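Local atomic coordinates of Lmo0488 protein (PDB entry 5TED), a protein that probably regulates transcription as a LysR-type DNA-binding factor, and whose effector-binding domain, the part described here, binds shikimate. Residues A[18-23]-A[201-206]; A[47-50]-A[54-57]; A[68-73]-A[195-200]. All coordinates share one frame; numbering follows the deposited sequence.

How the interactions relate
All three contacts lie in the domain half built around the sheet that includes strands 4-10, 35-41 and 57-60. Interactions 1 and 3 share helix 191-208, their centres about 11 Å apart: the first joins its later turns to helix 17-26, the second its middle to the start of strand 69-84. Interaction 2 is local, joining the end of helix 43-51 to the turn after it, and reaches interaction 3 through Ile47 and Leu50 on Ile69 and Leu57 on Phe196. Interaction 3 is a surface ion pair; interactions 1 and 2 are partly buried, the former mixing one charged hydrogen bond with leucine packing, the latter a backbone hydrogen bond, a CH-pi contact and water bridges.

Interaction 1 of 3, residues A[18-23]-A[201-206]; sequences VPELVQ and LRYGKK
Tyr203 and Glu20 meet through a short hydrogen bond in which Tyr203 OH donates to Glu20 OE2 at 2.6 Å. The acceptor lies at the rim of the phenol, near the plane of the ring, while the carboxylate itself stands almost upright to that plane, 85° away from it. The hydroxyl comes to the anti side of OE2, 16° out of the carboxylate plane. The same oxygen, Glu20 OE2, is 3.4 Å from Tyr203 CE1, at the ring edge. Leu21 supplies the apolar half: its CD2 methyl reaches Tyr203 CD1 at 3.8 Å, approaching the ring obliquely close to where it joins CB, at the other end from the hydroxyl.

The contact is a helix-helix packing between 17-26 and 191-208, the first and last helices of the LysR effector-binding domain, a member of the periplasmic-binding-protein clan. Between residues 18-23 and 201-206 the nearest CA atoms are those of Leu21 and Tyr203, 7.7 Å apart, and only a small surface is buried. Both polar side chains have CG swung anti to the backbone N (chi1 -174° for Glu20), which sends them out from their helices to cross at about a right angle.

Further out, Phe208 meets the tyrosine ring edge-to-face and also touches Glu20 and Leu21, while Phe199 and Ala200 pack on Leu21. On another side of helix 17-26, Val18 and Val22 rest on Phe38, and Pro19 packs on Gly143 of the second subunit.

Interaction 2 of 3, residues A[47-50]-A[54-57]; sequences IPDL and KFDL
Asp49 and Phe55 make the main contact here, across the turn that follows helix 43-51. The helix is kinked at Pro48, whose nitrogen has no hydrogen to give to the preceding turn, and Leu50 N bonds back to Ile47 O only weakly.

Asp49 contributes both its backbone and its side chain. Its carbonyl oxygen accepts a nearly straight hydrogen bond from Phe55 N (3.0 Å, N-H...O 167°), although the donor stands 39° above the carbonyl plane and thus not on a lone pair. The CB of Asp49 lies over one face of the Phe55 ring, 3.6 Å from its centroid, a CH-pi contact offset toward CE2. With CG beside the backbone N, the carboxylate continues past the ring rim, its plane 83° from that of the ring, and OD2 comes within 3.6 Å of Phe55 CZ. The other oxygen, OD1, receives a hydrogen bond from Asn52 ND2 and one from a water, which in turn weakly accepts from Lys54 NZ. Lys54 CD lies 3.7 Å from Asp49 OD1, whereas Lys54 NZ stays 4.7 Å from that oxygen, the opposite charges being linked by the water.

Leu50 sends CD2 to 3.7 Å from Phe55 O, while its own carbonyl oxygen is joined to Phe55 O by a second water that donates to both. Asn52 OD1 also accepts from Lys54 N, so Asn52 bonds to both sides of the turn.

From this turn the chain enters strand 57-60, which pairs with strand 4-10. Phe55 meets the Phe39 ring of strand 35-41, Leu50 packs on Ile69 and Ala182 of strands 69-84 and 177-184, and Leu57 rests on Phe196 of helix 191-208.

Interaction 3 of 3, residues A[68-73]-A[195-200]; sequences DIEFLP and AFKDFA
Lys197 NZ is gripped by two oxygens: Glu70 OE1, in a salt-bridge hydrogen bond of 2.6 Å, and the hydroxyl oxygen of Ser183. The ammonium approaches Glu70 OE1 nearly along the C-O axis, the lysine and glutamate chains crossing obliquely. Lys197 CE, carried along with NZ, lies 3.3 Å from Glu70 OE1.

The pairing depends on long side chains. Even the nearest CA atoms across the contact, those of Leu72 and Lys197, are 9.9 Å apart, so the backbones do not pack. Lys197 spans the gap fully extended: CG is anti to the backbone N (chi1 180°), and every later torsion is also close to 180°. Glu70 comes to meet it with its own CG anti to the backbone N (chi1 171°). Two residues along the strand, Leu72 CD1 makes a loose apolar contact, 4.2 Å from Lys197 CE.

This places one end of strand 69-84 against the middle of helix 191-208, the last helix of the chain, in the domain of a LysR-type regulator that holds shikimate. Strand 177-184 is the antiparallel neighbour of 69-84, with backbone bonds from Glu70 to Ser183 and from Leu72 to Leu181, so Ser183 sits where it can share the ammonium. Elsewhere on the helix, Phe196 meets Phe25 edge-to-face and Phe199 also touches it.

With little surface buried and none of the touching residues fully enclosed, the contact probably depends mainly on charge, and its strength would probably be tempered by solvent.

Interaction 1 of 3, residues A[18-23]-A[201-206]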
# COMPACT_ATOMS: atom_id res chain seq x y z
N VAL A 18 -1.05 7.98 11.36
CA VAL A 18 0.17 8.79 11.26
C VAL A 18 -0.14 10.24 10.91
O VAL A 18 0.38 11.14 11.58
CB VAL A 18 1.16 8.13 10.28
CG1 VAL A 18 2.22 9.12 9.85
CG2 VAL A 18 1.82 6.95 10.96
N PRO A 19 -0.99 10.54 9.92
CA PRO A 19 -1.38 11.94 9.66
C PRO A 19 -1.90 12.66 10.90
O PRO A 19 -1.53 13.81 11.15
CB PRO A 19 -2.48 11.81 8.60
CG PRO A 19 -2.12 10.52 7.86
CD PRO A 19 -1.60 9.61 8.94
N GLU A 20 -2.76 11.98 11.68
CA GLU A 20 -3.31 12.59 12.89
C GLU A 20 -2.22 12.91 13.91
O GLU A 20 -2.21 13.99 14.51
CB GLU A 20 -4.35 11.66 13.52
CG GLU A 20 -5.11 12.30 14.73
CD GLU A 20 -6.24 11.42 15.27
OE1 GLU A 20 -6.56 10.39 14.64
OE2 GLU A 20 -6.84 11.77 16.32
N LEU A 21 -1.29 11.97 14.12
CA LEU A 21 -0.18 12.19 15.04
C LEU A 21 0.73 13.32 14.55
O LEU A 21 1.12 14.20 15.33
CB LEU A 21 0.62 10.89 15.18
CG LEU A 21 -0.05 9.76 15.97
CD1 LEU A 21 0.74 8.49 15.84
CD2 LEU A 21 -0.15 10.14 17.46
N VAL A 22 1.09 13.30 13.27
CA VAL A 22 2.02 14.30 12.74
C VAL A 22 1.39 15.69 12.76
O VAL A 22 2.03 16.67 13.15
CB VAL A 22 2.45 13.91 11.32
CG1 VAL A 22 3.07 15.11 10.62
CG2 VAL A 22 3.43 12.74 11.36
N GLN A 23 0.13 15.79 12.36
CA GLN A 23 -0.54 17.08 12.35
C GLN A 23 -0.62 17.66 13.76
O GLN A 23 -0.30 18.84 13.98
CB GLN A 23 -1.93 16.94 11.71
CG GLN A 23 -2.61 18.28 11.37
CD GLN A 23 -3.25 18.93 12.57
OE1 GLN A 23 -3.81 18.25 13.43
NE2 GLN A 23 -3.17 20.24 12.64
N LEU A 201 2.80 8.43 22.42
CA LEU A 201 2.29 7.51 23.45
C LEU A 201 1.20 8.17 24.29
O LEU A 201 0.18 7.53 24.62
CB LEU A 201 3.45 7.04 24.33
CG LEU A 201 4.38 6.05 23.60
CD1 LEU A 201 5.56 5.65 24.47
CD2 LEU A 201 3.60 4.81 23.17
N ARG A 202 1.41 9.43 24.67
CA ARG A 202 0.38 10.17 25.41
C ARG A 202 -0.89 10.28 24.59
O ARG A 202 -2.00 10.10 25.11
CB ARG A 202 0.89 11.56 25.77
CG ARG A 202 1.82 11.65 26.98
CD ARG A 202 1.97 13.12 27.47
NE ARG A 202 2.20 14.07 26.38
CZ ARG A 202 3.41 14.46 25.96
NH1 ARG A 202 4.51 13.99 26.53
NH2 ARG A 202 3.52 15.33 24.95
N TYR A 203 -0.76 10.62 23.30
CA TYR A 203 -1.91 10.78 22.43
C TYR A 203 -2.68 9.47 22.27
O TYR A 203 -3.91 9.44 22.35
CB TYR A 203 -1.44 11.28 21.05
CG TYR A 203 -2.56 11.86 20.21
CD1 TYR A 203 -3.33 11.05 19.38
CD2 TYR A 203 -2.87 13.22 20.28
CE1 TYR A 203 -4.37 11.57 18.63
CE2 TYR A 203 -3.90 13.76 19.53
CZ TYR A 203 -4.65 12.94 18.71
OH TYR A 203 -5.70 13.48 17.96
N GLY A 204 -1.95 8.37 22.03
CA GLY A 204 -2.60 7.07 21.89
C GLY A 204 -3.33 6.65 23.15
O GLY A 204 -4.44 6.11 23.10
N LYS A 205 -2.72 6.89 24.31
CA LYS A 205 -3.39 6.59 25.57
C LYS A 205 -4.70 7.35 25.67
O LYS A 205 -5.72 6.80 26.08
CB LYS A 205 -2.46 6.92 26.74
CG LYS A 205 -2.98 6.50 28.10
CD LYS A 205 -1.95 6.78 29.19
CE LYS A 205 -2.44 6.29 30.55
NZ LYS A 205 -1.39 6.45 31.60
N LYS A 206 -4.70 8.63 25.28
CA LYS A 206 -5.87 9.48 25.44
C LYS A 206 -6.93 9.20 24.38
O LYS A 206 -8.13 9.19 24.69
CB LYS A 206 -5.44 10.95 25.40
CG LYS A 206 -6.57 11.93 25.65
CD LYS A 206 -6.01 13.32 25.81
CE LYS A 206 -7.12 14.32 26.12
NZ LYS A 206 -7.74 14.08 27.45

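Interaction 2 of 3, residues A[47-50]-A[54-57]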
# COMPACT_ATOMS: atom_id res chain seq x y z
N ILE A 47 11.20 -4.52 11.51
CA ILE A 47 12.07 -4.79 12.65
C ILE A 47 13.55 -4.65 12.30
O ILE A 47 14.28 -3.96 13.03
CB ILE A 47 11.75 -6.17 13.26
CG1 ILE A 47 10.34 -6.20 13.84
CG2 ILE A 47 12.81 -6.55 14.28
CD1 ILE A 47 10.13 -5.28 15.02
N PRO A 48 14.07 -5.30 11.24
CA PRO A 48 15.48 -5.10 10.89
C PRO A 48 15.84 -3.65 10.63
O PRO A 48 16.97 -3.24 10.92
CB PRO A 48 15.66 -5.96 9.62
CG PRO A 48 14.55 -6.95 9.66
CD PRO A 48 13.41 -6.30 10.38
N ASP A 49 14.92 -2.87 10.04
CA ASP A 49 15.23 -1.47 9.75
C ASP A 49 15.23 -0.61 11.00
O ASP A 49 15.80 0.50 10.98
CB ASP A 49 14.27 -0.91 8.71
CG ASP A 49 14.58 -1.38 7.31
OD1 ASP A 49 15.71 -1.88 7.12
OD2 ASP A 49 13.74 -1.23 6.40
N LEU A 50 14.62 -1.07 12.09
CA LEU A 50 14.84 -0.43 13.38
C LEU A 50 16.22 -0.78 13.90
O LEU A 50 16.95 0.10 14.38
CB LEU A 50 13.78 -0.87 14.39
CG LEU A 50 12.66 0.02 14.89
CD1 LEU A 50 12.10 -0.65 16.14
CD2 LEU A 50 13.12 1.44 15.21
N LYS A 54 17.79 2.48 10.19
CA LYS A 54 17.14 3.19 9.09
C LYS A 54 15.95 3.99 9.59
O LYS A 54 15.68 5.09 9.09
CB LYS A 54 16.71 2.22 8.00
CG LYS A 54 17.83 1.80 7.07
CD LYS A 54 17.27 1.17 5.79
CE LYS A 54 18.36 0.98 4.74
NZ LYS A 54 19.50 0.17 5.26
N PHE A 55 15.22 3.44 10.56
CA PHE A 55 14.12 4.12 11.24
C PHE A 55 14.57 4.54 12.64
O PHE A 55 15.25 3.77 13.33
CB PHE A 55 12.87 3.21 11.36
CG PHE A 55 12.42 2.57 10.07
CD1 PHE A 55 12.70 3.16 8.85
CD2 PHE A 55 11.73 1.37 10.09
CE1 PHE A 55 12.28 2.56 7.66
CE2 PHE A 55 11.32 0.76 8.91
CZ PHE A 55 11.59 1.36 7.69
N ASP A 56 14.21 5.76 13.04
CA ASP A 56 14.36 6.19 14.43
C ASP A 56 13.29 5.56 15.32
O ASP A 56 13.55 5.23 16.49
CB ASP A 56 14.29 7.71 14.53
CG ASP A 56 15.38 8.39 13.74
OD1 ASP A 56 16.57 8.10 14.02
OD2 ASP A 56 15.06 9.21 12.84
N LEU A 57 12.09 5.40 14.78
CA LEU A 57 10.94 4.86 15.50
C LEU A 57 10.10 4.07 14.51
O LEU A 57 10.10 4.36 13.31
CB LEU A 57 10.06 5.97 16.10
CG LEU A 57 10.69 6.98 17.06
CD1 LEU A 57 9.75 8.15 17.34
CD2 LEU A 57 11.09 6.30 18.36
O HOH W 1 17.07 -2.10 4.95
O HOH W 2 16.40 2.49 15.52

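Interaction 3 of 3, residues A[68-73]-A[195-200]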
# COMPACT_ATOMS: atom_id res chain seq x y z
N ASP A 68 15.83 -6.71 22.17
CA ASP A 68 16.46 -5.44 21.87
C ASP A 68 15.47 -4.35 21.51
O ASP A 68 15.87 -3.18 21.42
CB ASP A 68 17.46 -5.62 20.72
CG ASP A 68 18.59 -6.59 21.08
OD1 ASP A 68 18.94 -6.68 22.28
OD2 ASP A 68 19.10 -7.25 20.16
N ILE A 69 14.20 -4.69 21.30
CA ILE A 69 13.20 -3.72 20.86
C ILE A 69 12.22 -3.50 21.99
O ILE A 69 11.73 -4.46 22.61
CB ILE A 69 12.48 -4.20 19.59
CG1 ILE A 69 13.50 -4.30 18.44
CG2 ILE A 69 11.40 -3.22 19.20
CD1 ILE A 69 12.93 -4.83 17.19
N GLU A 70 11.93 -2.23 22.27
CA GLU A 70 10.91 -1.86 23.24
C GLU A 70 9.61 -1.62 22.50
O GLU A 70 9.55 -0.78 21.60
CB GLU A 70 11.32 -0.61 23.99
CG GLU A 70 10.22 -0.06 24.85
CD GLU A 70 10.54 1.31 25.37
OE1 GLU A 70 10.48 2.28 24.59
OE2 GLU A 70 10.85 1.41 26.56
N PHE A 71 8.55 -2.34 22.88
CA PHE A 71 7.22 -2.16 22.31
C PHE A 71 6.32 -1.52 23.37
O PHE A 71 6.21 -2.06 24.47
CB PHE A 71 6.62 -3.49 21.86
CG PHE A 71 7.39 -4.19 20.76
CD1 PHE A 71 8.40 -5.10 21.08
CD2 PHE A 71 7.09 -3.98 19.43
CE1 PHE A 71 9.11 -5.78 20.08
CE2 PHE A 71 7.78 -4.66 18.41
CZ PHE A 71 8.80 -5.55 18.75
N LEU A 72 5.72 -0.38 23.05
CA LEU A 72 4.78 0.28 23.95
C LEU A 72 3.44 0.47 23.24
O LEU A 72 3.42 0.93 22.08
CB LEU A 72 5.31 1.64 24.46
CG LEU A 72 6.55 1.53 25.36
CD1 LEU A 72 7.09 2.89 25.69
CD2 LEU A 72 6.20 0.82 26.65
N PRO A 73 2.32 0.17 23.89
CA PRO A 73 1.03 0.20 23.19
C PRO A 73 0.73 1.60 22.66
O PRO A 73 0.93 2.60 23.35
CB PRO A 73 0.03 -0.23 24.28
CG PRO A 73 0.71 0.07 25.57
CD PRO A 73 2.18 -0.13 25.32
N ALA A 195 10.81 13.63 21.63
CA ALA A 195 9.62 14.45 21.75
C ALA A 195 8.45 13.80 21.04
O ALA A 195 7.34 13.75 21.57
CB ALA A 195 9.87 15.86 21.21
N PHE A 196 8.69 13.24 19.84
CA PHE A 196 7.61 12.60 19.12
C PHE A 196 7.15 11.31 19.79
O PHE A 196 5.95 11.03 19.84
CB PHE A 196 8.01 12.32 17.68
CG PHE A 196 6.89 11.73 16.87
CD1 PHE A 196 5.86 12.54 16.43
CD2 PHE A 196 6.86 10.37 16.58
CE1 PHE A 196 4.80 12.02 15.69
CE2 PHE A 196 5.82 9.83 15.84
CZ PHE A 196 4.78 10.66 15.41
N LYS A 197 8.10 10.49 20.26
CA LYS A 197 7.72 9.27 20.96
C LYS A 197 6.82 9.57 22.15
O LYS A 197 5.74 8.98 22.29
CB LYS A 197 8.97 8.51 21.42
CG LYS A 197 8.69 7.20 22.17
CD LYS A 197 9.99 6.62 22.75
CE LYS A 197 9.74 5.30 23.47
NZ LYS A 197 11.03 4.73 23.95
N ASP A 198 7.25 10.49 23.03
CA ASP A 198 6.44 10.82 24.20
C ASP A 198 5.08 11.38 23.79
O ASP A 198 4.05 11.02 24.38
CB ASP A 198 7.18 11.83 25.08
CG ASP A 198 8.43 11.25 25.74
OD1 ASP A 198 8.60 10.01 25.73
OD2 ASP A 198 9.22 12.04 26.29
N PHE A 199 5.07 12.28 22.81
CA PHE A 199 3.80 12.82 22.34
C PHE A 199 2.87 11.72 21.86
O PHE A 199 1.68 11.69 22.22
CB PHE A 199 4.04 13.83 21.22
CG PHE A 199 2.81 14.09 20.41
CD1 PHE A 199 1.90 15.04 20.81
CD2 PHE A 199 2.59 13.39 19.24
CE1 PHE A 199 0.75 15.26 20.07
CE2 PHE A 199 1.46 13.61 18.49
CZ PHE A 199 0.54 14.55 18.90
N ALA A 200 3.39 10.82 21.02
CA ALA A 200 2.54 9.80 20.41
C ALA A 200 1.99 8.83 21.45
O ALA A 200 0.81 8.45 21.38
CB ALA A 200 3.32 9.03 19.35